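Uly1 (Catenovulum maritimum, PDB 7DRQ) probably cleaves ulvan, the sulfated polysaccharide of green algae, acting as a calcium-binding polysaccharide lyase of family 24. Local coordinates at residues 112-117 and 204-209; 211-216 and 230-235; 440-445 and 460-465; 8-13 and 470-475. One frame throughout, in Å; residues are numbered along the deposited sequence.

In the fold
The chain folds as a beta-propeller of seven antiparallel blades, and the four contacts sample two regions of it. Contacts 1 and 2, with centres about 8 Å apart, meet at the blade that runs from strand 201-208 to strand 239-245: contact 1 sets its first strand against the neighbouring blade, and contact 2 pairs its middle strands. Contacts 3 and 4, about 10 Å apart between centres, share the blade that joins strand 3-15 to strands 444-452, 455-462 and 469-478. Between centres, contacts 2 and 3 lie about 35 Å apart, on opposite sides of the chain's centre. Contact 4 joins the two ends of the chain, so the other three are nested within the loop it closes, which makes the propeller a ring.

Contact 1 of 4, residues 112-117 and 204-209; sequences AVAISP and PTFFTS
Ala-112 and Ala-114 press on Pro-204 and Phe-206 where two blades of the beta-propeller meet. Strands 112-115 and 204-208 run in nearly the same direction, their axes 21° apart with a closest approach of 6.7 Å. That is too wide for backbone pairing, and no hydrogen bond crosses between them; side chains fill the gap.

The main interaction is a CH-pi contact. The methyl of Ala-114 sits over one face of the Phe-206 ring, its CB 3.5 Å from the ring centroid and shifted toward the CG side. The ring reaches that position because CG lies anti to its own carbonyl carbon (chi1 -61°), which places the ring against Ala-114 of strand 112-115. Apolar contacts continue the seam: Ala-112 CB is 3.8 Å from Phe-206 CE2 and 3.7 Å from Pro-204 CG. At the other end Thr-208 offers its methyl, with CG2 4.3 Å from Ile-115 O.

Polar groups at the seam are served from outside it. Asp-51 takes the N-H of Phe-206 through OD2 and also bonds to the backbone of Val-113, tying both strands to one loop residue, while Lys-54 reaches Val-113 O. Leu-125 of strand 122-126 packs on Pro-204 and Phe-206. Obliquely to the same ring, Val-113 O comes within 3.5 Å of Phe-206 CD2.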
# COMPACT_ATOMS: atom_id res chain seq x y z
N ALA A 112 -2.27 4.69 -6.63
CA ALA A 112 -3.26 3.69 -6.25
C ALA A 112 -4.44 3.75 -7.20
O ALA A 112 -4.83 4.82 -7.66
CB ALA A 112 -3.74 3.92 -4.81
N VAL A 113 -5.01 2.58 -7.50
CA VAL A 113 -6.15 2.48 -8.40
C VAL A 113 -7.24 1.64 -7.75
O VAL A 113 -6.96 0.69 -7.01
CB VAL A 113 -5.75 1.88 -9.78
CG1 VAL A 113 -5.17 0.46 -9.62
CG2 VAL A 113 -6.92 1.90 -10.75
N ALA A 114 -8.49 2.01 -8.01
CA ALA A 114 -9.63 1.19 -7.63
C ALA A 114 -10.75 1.34 -8.65
O ALA A 114 -10.88 2.38 -9.30
CB ALA A 114 -10.17 1.57 -6.24
N ILE A 115 -11.56 0.29 -8.76
CA ILE A 115 -12.82 0.31 -9.51
C ILE A 115 -13.96 0.20 -8.51
O ILE A 115 -13.91 -0.63 -7.59
CB ILE A 115 -12.87 -0.85 -10.52
CG1 ILE A 115 -11.59 -0.91 -11.37
CG2 ILE A 115 -14.12 -0.75 -11.39
CD1 ILE A 115 -11.36 0.31 -12.20
N SER A 116 -15.00 1.03 -8.67
CA SER A 116 -16.26 0.77 -7.96
C SER A 116 -17.02 -0.33 -8.69
O SER A 116 -17.38 -0.14 -9.86
CB SER A 116 -17.14 2.00 -7.88
OG SER A 116 -18.43 1.61 -7.38
N PRO A 117 -17.32 -1.46 -8.05
CA PRO A 117 -18.13 -2.48 -8.72
C PRO A 117 -19.58 -2.06 -8.88
O PRO A 117 -20.33 -2.75 -9.58
CB PRO A 117 -17.98 -3.70 -7.81
CG PRO A 117 -16.84 -3.37 -6.88
CD PRO A 117 -16.89 -1.89 -6.71
N PRO A 204 -2.11 5.89 -0.19
CA PRO A 204 -3.49 5.53 -0.60
C PRO A 204 -3.61 4.03 -0.84
O PRO A 204 -2.83 3.46 -1.60
CB PRO A 204 -3.69 6.34 -1.89
CG PRO A 204 -2.28 6.45 -2.46
CD PRO A 204 -1.36 6.57 -1.26
N THR A 205 -4.57 3.40 -0.16
CA THR A 205 -4.84 1.98 -0.32
C THR A 205 -6.34 1.76 -0.29
O THR A 205 -6.98 2.00 0.74
CB THR A 205 -4.16 1.16 0.79
OG1 THR A 205 -2.75 1.38 0.75
CG2 THR A 205 -4.42 -0.34 0.57
N PHE A 206 -6.90 1.31 -1.41
CA PHE A 206 -8.31 1.00 -1.52
C PHE A 206 -8.58 -0.45 -1.12
O PHE A 206 -7.72 -1.32 -1.22
CB PHE A 206 -8.81 1.19 -2.96
CG PHE A 206 -8.68 2.59 -3.50
CD1 PHE A 206 -9.67 3.54 -3.28
CD2 PHE A 206 -7.61 2.92 -4.33
CE1 PHE A 206 -9.57 4.81 -3.83
CE2 PHE A 206 -7.50 4.18 -4.88
CZ PHE A 206 -8.49 5.14 -4.63
N PHE A 207 -9.81 -0.70 -0.69
CA PHE A 207 -10.28 -2.07 -0.51
C PHE A 207 -11.78 -2.11 -0.80
O PHE A 207 -12.46 -1.09 -0.76
CB PHE A 207 -9.99 -2.62 0.90
CG PHE A 207 -10.42 -1.72 2.03
CD1 PHE A 207 -9.60 -0.69 2.48
CD2 PHE A 207 -11.64 -1.93 2.67
CE1 PHE A 207 -9.99 0.12 3.54
CE2 PHE A 207 -12.04 -1.13 3.74
CZ PHE A 207 -11.22 -0.10 4.16
N THR A 208 -12.27 -3.31 -1.11
CA THR A 208 -13.66 -3.51 -1.50
C THR A 208 -14.29 -4.60 -0.66
O THR A 208 -13.63 -5.54 -0.22
CB THR A 208 -13.81 -3.88 -2.99
OG1 THR A 208 -12.99 -5.02 -3.29
CG2 THR A 208 -13.35 -2.73 -3.87
N SER A 209 -15.60 -4.49 -0.46
CA SER A 209 -16.34 -5.49 0.30
C SER A 209 -16.97 -6.53 -0.62
O SER A 209 -16.96 -6.40 -1.85
CB SER A 209 -17.41 -4.81 1.15
OG SER A 209 -18.49 -4.41 0.31

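Contact 2 of 4, residues 211-216 and 230-235; sequences DGDLFL and FNKYLA
Leu-214 O takes the N-H of Tyr-233 at 2.8 Å in an almost straight bond (177°), the first rung of an antiparallel beta hairpin within one propeller blade. Further along, Leu-216 and Asn-231 form a hydrogen-bonded pair: Leu-216 N gives to Asn-231 O, and Asn-231 N returns to Leu-216 O at 2.9 Å. Phe-215 and Lys-232 make the non-hydrogen-bonded pair between these rungs.

At the start of strand 214-216 a water bridges the two backbones. It accepts from Leu-214 N and donates to Tyr-233 O (2.7 Å) and to Asp-213 OD1, so two backbone groups and a carboxylate oxygen are satisfied together. A second water bridges Asp-213 OD2 and Lys-232 NZ, which stand 5.2 Å apart. The Lys-232 chain runs alongside the Phe-215 ring, CD 3.7 Å from CE2, and bends at chi3 (73°) toward that water.

The Tyr-233 hydroxyl bonds to Asp-119. On the outer side, strand 239-245 takes Lys-232 N through Ser-241 OG and packs Trp-240 on Leu-214 and Tyr-233. On the other, strand 201-208 pairs with Phe-215 and lays Phe-207 against its ring.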
# COMPACT_ATOMS: atom_id res chain seq x y z
N ASP A 211 -20.14 -7.18 -1.14
CA ASP A 211 -21.27 -6.59 -1.84
C ASP A 211 -20.87 -5.47 -2.79
O ASP A 211 -21.76 -4.82 -3.36
CB ASP A 211 -22.29 -6.07 -0.83
CG ASP A 211 -23.01 -7.19 -0.11
OD1 ASP A 211 -22.80 -8.37 -0.49
OD2 ASP A 211 -23.78 -6.89 0.82
N GLY A 212 -19.58 -5.21 -2.97
CA GLY A 212 -19.14 -4.23 -3.94
C GLY A 212 -19.02 -2.81 -3.44
O GLY A 212 -18.94 -1.89 -4.26
N ASP A 213 -19.02 -2.59 -2.13
CA ASP A 213 -18.69 -1.27 -1.62
C ASP A 213 -17.19 -1.03 -1.73
O ASP A 213 -16.39 -1.96 -1.64
CB ASP A 213 -19.13 -1.12 -0.16
CG ASP A 213 -20.57 -0.64 -0.04
OD1 ASP A 213 -20.96 0.28 -0.80
OD2 ASP A 213 -21.30 -1.20 0.79
N LEU A 214 -16.83 0.22 -1.97
CA LEU A 214 -15.45 0.62 -2.19
C LEU A 214 -15.03 1.57 -1.09
O LEU A 214 -15.77 2.52 -0.77
CB LEU A 214 -15.27 1.28 -3.56
CG LEU A 214 -13.91 1.91 -3.84
CD1 LEU A 214 -12.80 0.86 -3.81
CD2 LEU A 214 -13.94 2.61 -5.20
N PHE A 215 -13.86 1.33 -0.51
CA PHE A 215 -13.35 2.13 0.59
C PHE A 215 -11.92 2.55 0.31
O PHE A 215 -11.22 1.95 -0.52
CB PHE A 215 -13.36 1.36 1.92
CG PHE A 215 -14.70 0.83 2.31
CD1 PHE A 215 -15.14 -0.40 1.85
CD2 PHE A 215 -15.52 1.53 3.20
CE1 PHE A 215 -16.38 -0.91 2.22
CE2 PHE A 215 -16.74 1.03 3.59
CZ PHE A 215 -17.18 -0.18 3.10
N LEU A 216 -11.46 3.57 1.03
CA LEU A 216 -10.09 4.03 0.93
C LEU A 216 -9.56 4.32 2.32
O LEU A 216 -10.30 4.83 3.16
CB LEU A 216 -9.99 5.29 0.07
CG LEU A 216 -8.66 6.02 0.26
CD1 LEU A 216 -7.52 5.35 -0.58
CD2 LEU A 216 -8.79 7.48 -0.02
N PHE A 230 -10.16 6.74 7.00
CA PHE A 230 -10.76 5.95 5.94
C PHE A 230 -12.14 6.50 5.59
O PHE A 230 -12.80 7.13 6.42
CB PHE A 230 -10.86 4.46 6.31
CG PHE A 230 -11.77 4.16 7.49
CD1 PHE A 230 -11.36 4.44 8.79
CD2 PHE A 230 -13.01 3.57 7.29
CE1 PHE A 230 -12.19 4.15 9.87
CE2 PHE A 230 -13.85 3.28 8.36
CZ PHE A 230 -13.44 3.58 9.65
N ASN A 231 -12.56 6.27 4.35
CA ASN A 231 -13.85 6.75 3.89
C ASN A 231 -14.46 5.70 2.97
O ASN A 231 -13.88 4.64 2.73
CB ASN A 231 -13.73 8.12 3.21
CG ASN A 231 -12.80 8.09 2.01
OD1 ASN A 231 -12.33 7.04 1.59
ND2 ASN A 231 -12.52 9.27 1.45
N LYS A 232 -15.65 6.01 2.47
CA LYS A 232 -16.42 5.09 1.64
C LYS A 232 -16.89 5.83 0.40
O LYS A 232 -17.24 7.02 0.46
CB LYS A 232 -17.61 4.50 2.41
CG LYS A 232 -18.56 3.68 1.53
CD LYS A 232 -19.62 2.93 2.35
CE LYS A 232 -20.67 3.86 2.90
NZ LYS A 232 -21.71 3.11 3.67
N TYR A 233 -16.89 5.13 -0.73
CA TYR A 233 -17.40 5.69 -1.96
C TYR A 233 -18.92 5.60 -1.97
O TYR A 233 -19.49 4.53 -1.73
CB TYR A 233 -16.81 4.95 -3.16
CG TYR A 233 -17.32 5.49 -4.46
CD1 TYR A 233 -17.19 6.85 -4.77
CD2 TYR A 233 -17.99 4.67 -5.36
CE1 TYR A 233 -17.68 7.36 -5.94
CE2 TYR A 233 -18.50 5.17 -6.54
CZ TYR A 233 -18.34 6.52 -6.82
OH TYR A 233 -18.84 7.02 -8.00
N LEU A 234 -19.58 6.72 -2.23
CA LEU A 234 -21.04 6.78 -2.27
C LEU A 234 -21.44 6.78 -3.74
O LEU A 234 -21.56 7.84 -4.37
CB LEU A 234 -21.55 8.00 -1.53
CG LEU A 234 -20.99 8.17 -0.11
CD1 LEU A 234 -21.49 9.48 0.52
CD2 LEU A 234 -21.37 6.97 0.77
N ALA A 235 -21.64 5.58 -4.30
CA ALA A 235 -21.91 5.47 -5.74
C ALA A 235 -23.17 6.23 -6.13
O ALA A 235 -23.24 6.81 -7.23
CB ALA A 235 -22.03 4.00 -6.14
O HOH W 1 -19.11 1.92 -2.22
O HOH W 2 -21.40 0.01 3.66

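Contact 3 of 4, residues 440-445 and 460-465; sequences GSQSFQ and LLEKGG
Gln-445 N gives its hydrogen to Leu-461 O at 2.7 Å, a nearly straight bond (172°), and Lys-463 N gives to Ser-443 O at 2.8 Å. Together they flank the non-hydrogen-bonded pair Phe-444 and Glu-462 at the open end of a beta hairpin in the propeller blade that holds both chain termini. Beyond this pair, toward the open end, the two segments part: the touching parts run 92° apart, and the chain turns a corner at Gln-445.

Side chains add a third direct bond. Gln-442 NE2 reaches Glu-462 OE2 at 3.0 Å; the donor direction lies within the amide plane, but the oxygen is met from 62° above the carboxylate plane. The two side chains cross at about a right angle. A water that donates to Glu-462 OE2 also accepts from Ser-443 N, so this oxygen is gripped twice.

Two more waters converge on Gln-445 OE1, both donating to it. One also serves Glu-462 O and Gly-465 N; the other accepts from Gly-464 N. They carry the link past the last direct backbone bond, into the loop at Gly-464 and Gly-465.

Packing lies further in. Gln-445 runs alongside Leu-461, whose CD2 is 4.1 Å from the amide carbon CD of Gln-445, and Phe-16 covers both. Leu-414 of strand 408-415, in the adjacent blade, backs Phe-444 and Leu-460. Leu-460 CB touches Phe-444 CD1 at 3.5 Å, and Leu-460 CD1 lies over the centre of the same ring in a CH-pi contact, 3.9 Å from its centroid.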
# COMPACT_ATOMS: atom_id res chain seq x y z
N GLY A 440 15.25 -21.50 -16.34
CA GLY A 440 15.07 -21.03 -17.70
C GLY A 440 13.96 -20.02 -17.89
O GLY A 440 13.85 -19.44 -18.97
N SER A 441 13.11 -19.83 -16.88
CA SER A 441 12.11 -18.77 -16.93
C SER A 441 12.75 -17.43 -16.57
O SER A 441 13.92 -17.35 -16.18
CB SER A 441 10.95 -19.11 -15.98
OG SER A 441 11.43 -19.35 -14.67
N GLN A 442 11.96 -16.36 -16.68
CA GLN A 442 12.50 -15.02 -16.49
C GLN A 442 12.86 -14.77 -15.03
O GLN A 442 12.37 -15.42 -14.11
CB GLN A 442 11.51 -13.97 -16.95
CG GLN A 442 11.15 -14.05 -18.41
CD GLN A 442 9.92 -13.26 -18.72
OE1 GLN A 442 8.85 -13.82 -18.93
NE2 GLN A 442 10.06 -11.94 -18.73
N SER A 443 13.71 -13.77 -14.82
CA SER A 443 14.11 -13.34 -13.49
C SER A 443 13.52 -11.97 -13.21
O SER A 443 13.60 -11.06 -14.05
CB SER A 443 15.63 -13.30 -13.35
OG SER A 443 16.12 -14.59 -13.03
N PHE A 444 12.94 -11.81 -12.02
CA PHE A 444 12.30 -10.57 -11.62
C PHE A 444 12.98 -10.01 -10.38
O PHE A 444 13.54 -10.74 -9.56
CB PHE A 444 10.80 -10.79 -11.38
CG PHE A 444 10.10 -11.39 -12.57
CD1 PHE A 444 9.74 -10.60 -13.65
CD2 PHE A 444 9.84 -12.75 -12.64
CE1 PHE A 444 9.11 -11.15 -14.77
CE2 PHE A 444 9.21 -13.32 -13.75
CZ PHE A 444 8.84 -12.51 -14.81
N GLN A 445 12.93 -8.68 -10.28
CA GLN A 445 13.61 -7.88 -9.27
C GLN A 445 12.68 -7.47 -8.13
O GLN A 445 13.15 -7.22 -7.00
CB GLN A 445 14.16 -6.62 -9.95
CG GLN A 445 14.93 -5.66 -9.11
CD GLN A 445 15.77 -4.75 -9.98
OE1 GLN A 445 16.22 -5.15 -11.06
NE2 GLN A 445 15.98 -3.52 -9.54
N LEU A 460 5.13 -7.53 -11.91
CA LEU A 460 6.54 -7.84 -11.71
C LEU A 460 7.46 -6.91 -12.49
O LEU A 460 7.18 -6.57 -13.64
CB LEU A 460 6.81 -9.29 -12.15
CG LEU A 460 6.16 -10.36 -11.29
CD1 LEU A 460 5.93 -11.63 -12.10
CD2 LEU A 460 7.01 -10.66 -10.05
N LEU A 461 8.58 -6.53 -11.87
CA LEU A 461 9.66 -5.81 -12.53
C LEU A 461 10.74 -6.80 -12.96
O LEU A 461 11.27 -7.55 -12.13
CB LEU A 461 10.27 -4.76 -11.59
CG LEU A 461 11.54 -4.03 -12.05
CD1 LEU A 461 11.24 -3.12 -13.20
CD2 LEU A 461 12.12 -3.22 -10.89
N GLU A 462 11.06 -6.82 -14.26
CA GLU A 462 12.05 -7.77 -14.74
C GLU A 462 13.45 -7.35 -14.31
O GLU A 462 13.80 -6.17 -14.34
CB GLU A 462 11.99 -7.90 -16.27
CG GLU A 462 13.00 -8.92 -16.85
CD GLU A 462 12.70 -9.27 -18.31
OE1 GLU A 462 12.42 -8.34 -19.11
OE2 GLU A 462 12.72 -10.47 -18.67
N LYS A 463 14.24 -8.34 -13.89
CA LYS A 463 15.59 -8.10 -13.42
C LYS A 463 16.54 -7.83 -14.58
O LYS A 463 16.30 -8.22 -15.72
CB LYS A 463 16.10 -9.30 -12.62
CG LYS A 463 17.00 -8.91 -11.47
CD LYS A 463 17.10 -10.03 -10.46
CE LYS A 463 18.29 -10.91 -10.77
NZ LYS A 463 19.56 -10.34 -10.25
N GLY A 464 17.63 -7.14 -14.27
CA GLY A 464 18.69 -6.94 -15.24
C GLY A 464 18.52 -5.73 -16.13
O GLY A 464 19.34 -5.53 -17.03
N GLY A 465 17.49 -4.92 -15.91
CA GLY A 465 17.33 -3.72 -16.71
C GLY A 465 18.47 -2.74 -16.50
O GLY A 465 19.29 -2.85 -15.58
O HOH W 3 14.36 -12.35 -17.40
O HOH W 4 15.78 -4.38 -13.58
O HOH W 5 18.62 -5.90 -12.20

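Contact 4 of 4, residues 8-13 and 470-475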
# COMPACT_ATOMS: atom_id res chain seq x y z
N ILE A 8 2.17 -11.65 -19.42
CA ILE A 8 1.82 -10.52 -20.28
C ILE A 8 2.82 -9.40 -20.04
O ILE A 8 2.99 -8.95 -18.91
CB ILE A 8 0.39 -10.03 -19.99
CG1 ILE A 8 -0.62 -11.16 -20.15
CG2 ILE A 8 0.02 -8.85 -20.88
CD1 ILE A 8 -1.35 -11.48 -18.86
N LYS A 9 3.43 -8.90 -21.10
CA LYS A 9 4.30 -7.75 -20.93
C LYS A 9 3.43 -6.50 -20.79
O LYS A 9 2.47 -6.31 -21.53
CB LYS A 9 5.28 -7.60 -22.10
CG LYS A 9 6.16 -6.37 -21.98
CD LYS A 9 7.39 -6.48 -22.88
CE LYS A 9 7.12 -5.94 -24.28
NZ LYS A 9 8.36 -6.02 -25.13
N VAL A 10 3.74 -5.69 -19.79
CA VAL A 10 2.98 -4.46 -19.61
C VAL A 10 3.65 -3.30 -20.32
O VAL A 10 3.01 -2.58 -21.09
CB VAL A 10 2.80 -4.17 -18.11
CG1 VAL A 10 2.04 -2.85 -17.91
CG2 VAL A 10 2.06 -5.33 -17.45
N THR A 11 4.94 -3.09 -20.07
CA THR A 11 5.66 -2.00 -20.72
C THR A 11 7.14 -2.28 -20.65
O THR A 11 7.61 -3.06 -19.82
CB THR A 11 5.33 -0.64 -20.07
OG1 THR A 11 5.99 0.41 -20.77
CG2 THR A 11 5.80 -0.62 -18.62
N ASP A 12 7.88 -1.65 -21.57
CA ASP A 12 9.33 -1.58 -21.52
C ASP A 12 9.80 -0.22 -21.06
O ASP A 12 11.01 0.06 -21.12
CB ASP A 12 9.93 -1.88 -22.89
CG ASP A 12 9.80 -3.33 -23.29
OD1 ASP A 12 10.08 -4.21 -22.45
OD2 ASP A 12 9.39 -3.59 -24.45
N GLN A 13 8.88 0.63 -20.60
CA GLN A 13 9.21 2.02 -20.27
C GLN A 13 8.82 2.39 -18.85
O GLN A 13 8.55 3.55 -18.57
CB GLN A 13 8.54 2.97 -21.25
CG GLN A 13 8.84 2.70 -22.71
CD GLN A 13 8.98 3.98 -23.50
OE1 GLN A 13 8.16 4.89 -23.38
NE2 GLN A 13 10.04 4.08 -24.30
N ARG A 470 12.45 0.49 -17.52
CA ARG A 470 12.56 -0.95 -17.30
C ARG A 470 11.29 -1.64 -17.76
O ARG A 470 10.28 -0.99 -18.09
CB ARG A 470 12.84 -1.27 -15.83
CG ARG A 470 13.99 -0.50 -15.23
CD ARG A 470 15.30 -1.21 -15.45
NE ARG A 470 16.47 -0.41 -15.08
CZ ARG A 470 17.26 -0.66 -14.04
NH1 ARG A 470 17.01 -1.69 -13.24
NH2 ARG A 470 18.31 0.11 -13.82
N THR A 471 11.32 -2.96 -17.73
CA THR A 471 10.24 -3.78 -18.27
C THR A 471 9.47 -4.43 -17.14
O THR A 471 10.06 -5.02 -16.23
CB THR A 471 10.80 -4.85 -19.22
OG1 THR A 471 11.40 -4.21 -20.35
CG2 THR A 471 9.67 -5.76 -19.71
N THR A 472 8.14 -4.34 -17.20
CA THR A 472 7.27 -4.98 -16.22
C THR A 472 6.37 -5.99 -16.92
O THR A 472 6.05 -5.87 -18.10
CB THR A 472 6.39 -3.97 -15.46
OG1 THR A 472 5.65 -3.21 -16.42
CG2 THR A 472 7.25 -3.02 -14.65
N TYR A 473 5.96 -6.98 -16.14
CA TYR A 473 5.12 -8.07 -16.60
C TYR A 473 3.97 -8.27 -15.63
O TYR A 473 4.07 -7.93 -14.45
CB TYR A 473 5.90 -9.39 -16.70
CG TYR A 473 6.74 -9.47 -17.94
CD1 TYR A 473 8.01 -8.93 -17.98
CD2 TYR A 473 6.24 -10.06 -19.09
CE1 TYR A 473 8.78 -8.99 -19.13
CE2 TYR A 473 6.99 -10.13 -20.24
CZ TYR A 473 8.26 -9.59 -20.26
OH TYR A 473 9.02 -9.66 -21.41
N LEU A 474 2.90 -8.86 -16.14
CA LEU A 474 1.82 -9.39 -15.33
C LEU A 474 1.79 -10.91 -15.49
O LEU A 474 1.74 -11.41 -16.61
CB LEU A 474 0.47 -8.81 -15.76
CG LEU A 474 -0.76 -9.55 -15.21
CD1 LEU A 474 -0.84 -9.44 -13.69
CD2 LEU A 474 -2.06 -9.02 -15.86
N GLN A 475 1.80 -11.62 -14.37
CA GLN A 475 1.57 -13.06 -14.38
C GLN A 475 0.24 -13.38 -13.71
O GLN A 475 -0.12 -12.76 -12.69
CB GLN A 475 2.69 -13.83 -13.70
CG GLN A 475 4.00 -13.83 -14.49
CD GLN A 475 5.02 -14.80 -13.93
OE1 GLN A 475 4.82 -15.40 -12.88
NE2 GLN A 475 6.14 -14.94 -14.64
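The Velcro closure of the propeller is made here, where Ile-8 and Leu-474 pair an N-terminal strand antiparallel to the last strand of the chain. Leu-474 N to Ile-8 O (2.8 Å) and Ile-8 N to Leu-474 O (2.9 Å) bond in both directions, each donor in the carbonyl plane. A classic beta bulge follows: Val-10 and Thr-11 both face Thr-472, whose O takes Val-10 N while its N gives to Thr-11 O.

On one face of the pair Lys-9 lies over Tyr-473, with CG above the ring toward its rim and CB 3.6 Å from CE2. A bend at chi3 (88°) carries the ammonium away from the ring to Asp-12, forming a salt bridge of 2.7 Å between Lys-9 NZ and Asp-12 OD2, on the syn side of the carboxylate. Its other oxygen, OD1, takes the Thr-471 hydroxyl, though the modelled length is doubtfully short.

The opposite face is apolar at one end, with Ile-8 CD1 3.9 Å from Leu-474 CD2; Val-60 and Met-62 of strand 59-65, in the next blade, cover Leu-474. From the bulge residue Thr-11 an ST turn follows: Thr-11 OG1 accepts from Gln-13 N at 2.9 Å.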